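Local structure of DNA protection during starvation protein (Mycobacterium smegmatis, 2YW6) at residues L33-V38 with D55-L60. The protein probably oxidises iron(II) with hydrogen peroxide and stores it as a ferric mineral inside a hollow shell of twelve subunits, protecting DNA from hydroxyl radicals. Residues are numbered along the deposited sequence; the frame is centred on the assembly and turned at random.
Sequences LTLKHV and DPQVEL
Val58 meets Leu35 and Lys36 on the facing helix, and its two methyl groups make most of the contact. Val58 CG2 lies 3.6 Å from Leu35 CB. The two side chains pass each other in opposite directions. Gln57 adds a looser touch, with its CG 4.2 Å from Leu35 CD2.

The hydrocarbon part of Lys36 crosses the Val58 side chain at about a right angle. Lys36 CD sits at the fork of the valine, 3.5 Å from Val58 CG2 and 3.7 Å from Val58 CG1. The bend at chi2 (60°) brings CD against both methyls, and the bend at chi4 (61°) turns only NZ.

The polar ends find their partners beyond these helices. Lys36 NZ forms a salt bridge with Asp66 OD1 of a second subunit. Asp55 OD2, 4.8 Å from Lys36 NZ, is an opposite charge not in contact with it. Gln57 NE2 hydrogen-bonds Tyr113 OH on helix 102-127, and Leu35 also packs on that tyrosine.

The axes of segments 33-38 and 55-60 run nearly antiparallel, 9.5 Å apart at closest approach. This is the pairing of helices 12-41 and 47-75 in the ferritin-like four-helix bundle. Asp66 is an iron ligand by similarity, so the Lys36 salt bridge probably ties this packing to the ferroxidase site shared between Dps subunits.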
ATOM      1  N   LEU B  33      20.585  21.449   5.081  1.00 36.46           N
ATOM      2  CA  LEU B  33      20.064  22.635   5.763  1.00 34.73           C
ATOM      3  C   LEU B  33      19.895  23.696   4.680  1.00 35.07           C
ATOM      4  O   LEU B  33      18.825  24.289   4.515  1.00 32.10           O
ATOM      5  CB  LEU B  33      21.060  23.160   6.797  1.00 34.30           C
ATOM      6  CG  LEU B  33      21.264  22.376   8.095  1.00 34.09           C
ATOM      7  CD1 LEU B  33      22.477  22.949   8.828  1.00 30.87           C
ATOM      8  CD2 LEU B  33      19.999  22.439   8.953  1.00 30.22           C
ATOM      9  N   THR B  34      20.972  23.928   3.938  1.00 32.81           N
ATOM     10  CA  THR B  34      20.960  24.911   2.863  1.00 32.24           C
ATOM     11  C   THR B  34      19.859  24.587   1.843  1.00 32.72           C
ATOM     12  O   THR B  34      19.060  25.457   1.492  1.00 29.66           O
ATOM     13  CB  THR B  34      22.316  24.948   2.162  1.00 32.96           C
ATOM     14  OG1 THR B  34      23.333  25.181   3.140  1.00 35.08           O
ATOM     15  CG2 THR B  34      22.348  26.039   1.111  1.00 34.14           C
ATOM     16  N   LEU B  35      19.826  23.334   1.377  1.00 31.19           N
ATOM     17  CA  LEU B  35      18.808  22.881   0.422  1.00 29.88           C
ATOM     18  C   LEU B  35      17.436  23.338   0.880  1.00 27.92           C
ATOM     19  O   LEU B  35      16.660  23.896   0.114  1.00 25.07           O
ATOM     20  CB  LEU B  35      18.791  21.347   0.322  1.00 31.20           C
ATOM     21  CG  LEU B  35      19.401  20.598  -0.871  1.00 32.99           C
ATOM     22  CD1 LEU B  35      19.697  21.560  -2.028  1.00 30.00           C
ATOM     23  CD2 LEU B  35      20.648  19.878  -0.407  1.00 31.14           C
ATOM     24  N   LYS B  36      17.146  23.079   2.148  1.00 28.79           N
ATOM     25  CA  LYS B  36      15.868  23.449   2.735  1.00 29.86           C
ATOM     26  C   LYS B  36      15.699  24.966   2.752  1.00 30.55           C
ATOM     27  O   LYS B  36      14.620  25.479   2.442  1.00 29.84           O
ATOM     28  CB  LYS B  36      15.769  22.896   4.159  1.00 31.14           C
ATOM     29  CG  LYS B  36      14.464  22.177   4.438  1.00 31.85           C
ATOM     30  CD  LYS B  36      14.284  21.005   3.514  1.00 32.34           C
ATOM     31  CE  LYS B  36      12.958  20.305   3.786  1.00 31.84           C
ATOM     32  NZ  LYS B  36      11.841  21.235   3.549  1.00 34.57           N
ATOM     33  N   HIS B  37      16.775  25.674   3.100  1.00 32.51           N
ATOM     34  CA  HIS B  37      16.762  27.132   3.140  1.00 33.32           C
ATOM     35  C   HIS B  37      16.310  27.740   1.814  1.00 32.69           C
ATOM     36  O   HIS B  37      15.492  28.657   1.801  1.00 33.35           O
ATOM     37  CB  HIS B  37      18.154  27.690   3.480  1.00 33.90           C
ATOM     38  CG  HIS B  37      18.219  29.191   3.473  1.00 33.65           C
ATOM     39  ND1 HIS B  37      17.849  29.964   4.557  1.00 32.25           N
ATOM     40  CD2 HIS B  37      18.564  30.065   2.494  1.00 32.12           C
ATOM     41  CE1 HIS B  37      17.963  31.241   4.243  1.00 31.38           C
ATOM     42  NE2 HIS B  37      18.392  31.332   3.000  1.00 30.97           N
ATOM     43  N   VAL B  38      16.847  27.244   0.700  1.00 33.28           N
ATOM     44  CA  VAL B  38      16.462  27.800  -0.593  1.00 36.26           C
ATOM     45  C   VAL B  38      15.036  27.378  -0.929  1.00 36.84           C
ATOM     46  O   VAL B  38      14.284  28.149  -1.534  1.00 37.70           O
ATOM     47  CB  VAL B  38      17.428  27.374  -1.755  1.00 35.37           C
ATOM     48  CG1 VAL B  38      18.780  26.942  -1.204  1.00 30.99           C
ATOM     49  CG2 VAL B  38      16.792  26.297  -2.612  1.00 32.85           C
ATOM     50  N   ASP B  55      13.007  18.747  -2.769  1.00 38.55           N
ATOM     51  CA  ASP B  55      12.460  17.775  -1.822  1.00 41.14           C
ATOM     52  C   ASP B  55      13.166  16.406  -1.806  1.00 38.61           C
ATOM     53  O   ASP B  55      13.691  15.978  -0.767  1.00 37.03           O
ATOM     54  CB  ASP B  55      10.956  17.602  -2.068  1.00 46.37           C
ATOM     55  CG  ASP B  55      10.146  18.784  -1.557  1.00 52.95           C
ATOM     56  OD1 ASP B  55       8.963  18.914  -1.941  1.00 53.65           O
ATOM     57  OD2 ASP B  55      10.696  19.579  -0.760  1.00 55.52           O
ATOM     58  N   PRO B  56      13.186  15.701  -2.947  1.00 32.12           N
ATOM     59  CA  PRO B  56      13.853  14.398  -2.949  1.00 32.07           C
ATOM     60  C   PRO B  56      15.346  14.494  -2.613  1.00 31.14           C
ATOM     61  O   PRO B  56      15.873  13.623  -1.919  1.00 30.10           O
ATOM     62  CB  PRO B  56      13.572  13.864  -4.356  1.00 28.05           C
ATOM     63  CG  PRO B  56      13.419  15.115  -5.166  1.00 28.91           C
ATOM     64  CD  PRO B  56      12.600  15.996  -4.263  1.00 28.49           C
ATOM     65  N   GLN B  57      16.019  15.551  -3.070  1.00 30.36           N
ATOM     66  CA  GLN B  57      17.450  15.707  -2.780  1.00 29.78           C
ATOM     67  C   GLN B  57      17.682  15.879  -1.274  1.00 27.81           C
ATOM     68  O   GLN B  57      18.666  15.367  -0.725  1.00 28.30           O
ATOM     69  CB  GLN B  57      18.032  16.914  -3.535  1.00 30.27           C
ATOM     70  CG  GLN B  57      19.539  17.106  -3.347  1.00 28.95           C
ATOM     71  CD  GLN B  57      20.368  16.058  -4.096  1.00 29.55           C
ATOM     72  OE1 GLN B  57      19.847  15.041  -4.551  1.00 30.74           O
ATOM     73  NE2 GLN B  57      21.660  16.304  -4.213  1.00 27.24           N
ATOM     74  N   VAL B  58      16.783  16.616  -0.616  1.00 28.19           N
ATOM     75  CA  VAL B  58      16.880  16.842   0.826  1.00 31.53           C
ATOM     76  C   VAL B  58      16.811  15.515   1.574  1.00 35.77           C
ATOM     77  O   VAL B  58      17.477  15.337   2.588  1.00 33.77           O
ATOM     78  CB  VAL B  58      15.724  17.758   1.376  1.00 27.62           C
ATOM     79  CG1 VAL B  58      15.650  17.667   2.902  1.00 23.46           C
ATOM     80  CG2 VAL B  58      15.965  19.231   0.981  1.00 26.75           C
ATOM     81  N   GLU B  59      15.994  14.587   1.086  1.00 42.25           N
ATOM     82  CA  GLU B  59      15.868  13.305   1.758  1.00 46.20           C
ATOM     83  C   GLU B  59      17.077  12.439   1.479  1.00 43.77           C
ATOM     84  O   GLU B  59      17.589  11.768   2.374  1.00 38.64           O
ATOM     85  CB  GLU B  59      14.596  12.575   1.333  1.00 57.45           C
ATOM     86  CG  GLU B  59      14.471  11.211   1.987  1.00 82.06           C
ATOM     87  CD  GLU B  59      13.092  10.618   1.848  1.00 92.85           C
ATOM     88  OE1 GLU B  59      12.603  10.516   0.704  1.00 95.93           O
ATOM     89  OE2 GLU B  59      12.496  10.255   2.888  1.00 97.03           O
ATOM     90  N   LEU B  60      17.536  12.470   0.233  1.00 39.79           N
ATOM     91  CA  LEU B  60      18.687  11.689  -0.172  1.00 35.22           C
ATOM     92  C   LEU B  60      19.905  12.118   0.664  1.00 32.12           C
ATOM     93  O   LEU B  60      20.557  11.290   1.308  1.00 33.83           O
ATOM     94  CB  LEU B  60      18.928  11.911  -1.666  1.00 35.98           C
ATOM     95  CG  LEU B  60      19.406  10.771  -2.573  1.00 40.69           C
ATOM     96  CD1 LEU B  60      18.783   9.450  -2.168  1.00 39.42           C
ATOM     97  CD2 LEU B  60      19.041  11.102  -4.022  1.00 39.82           C
TER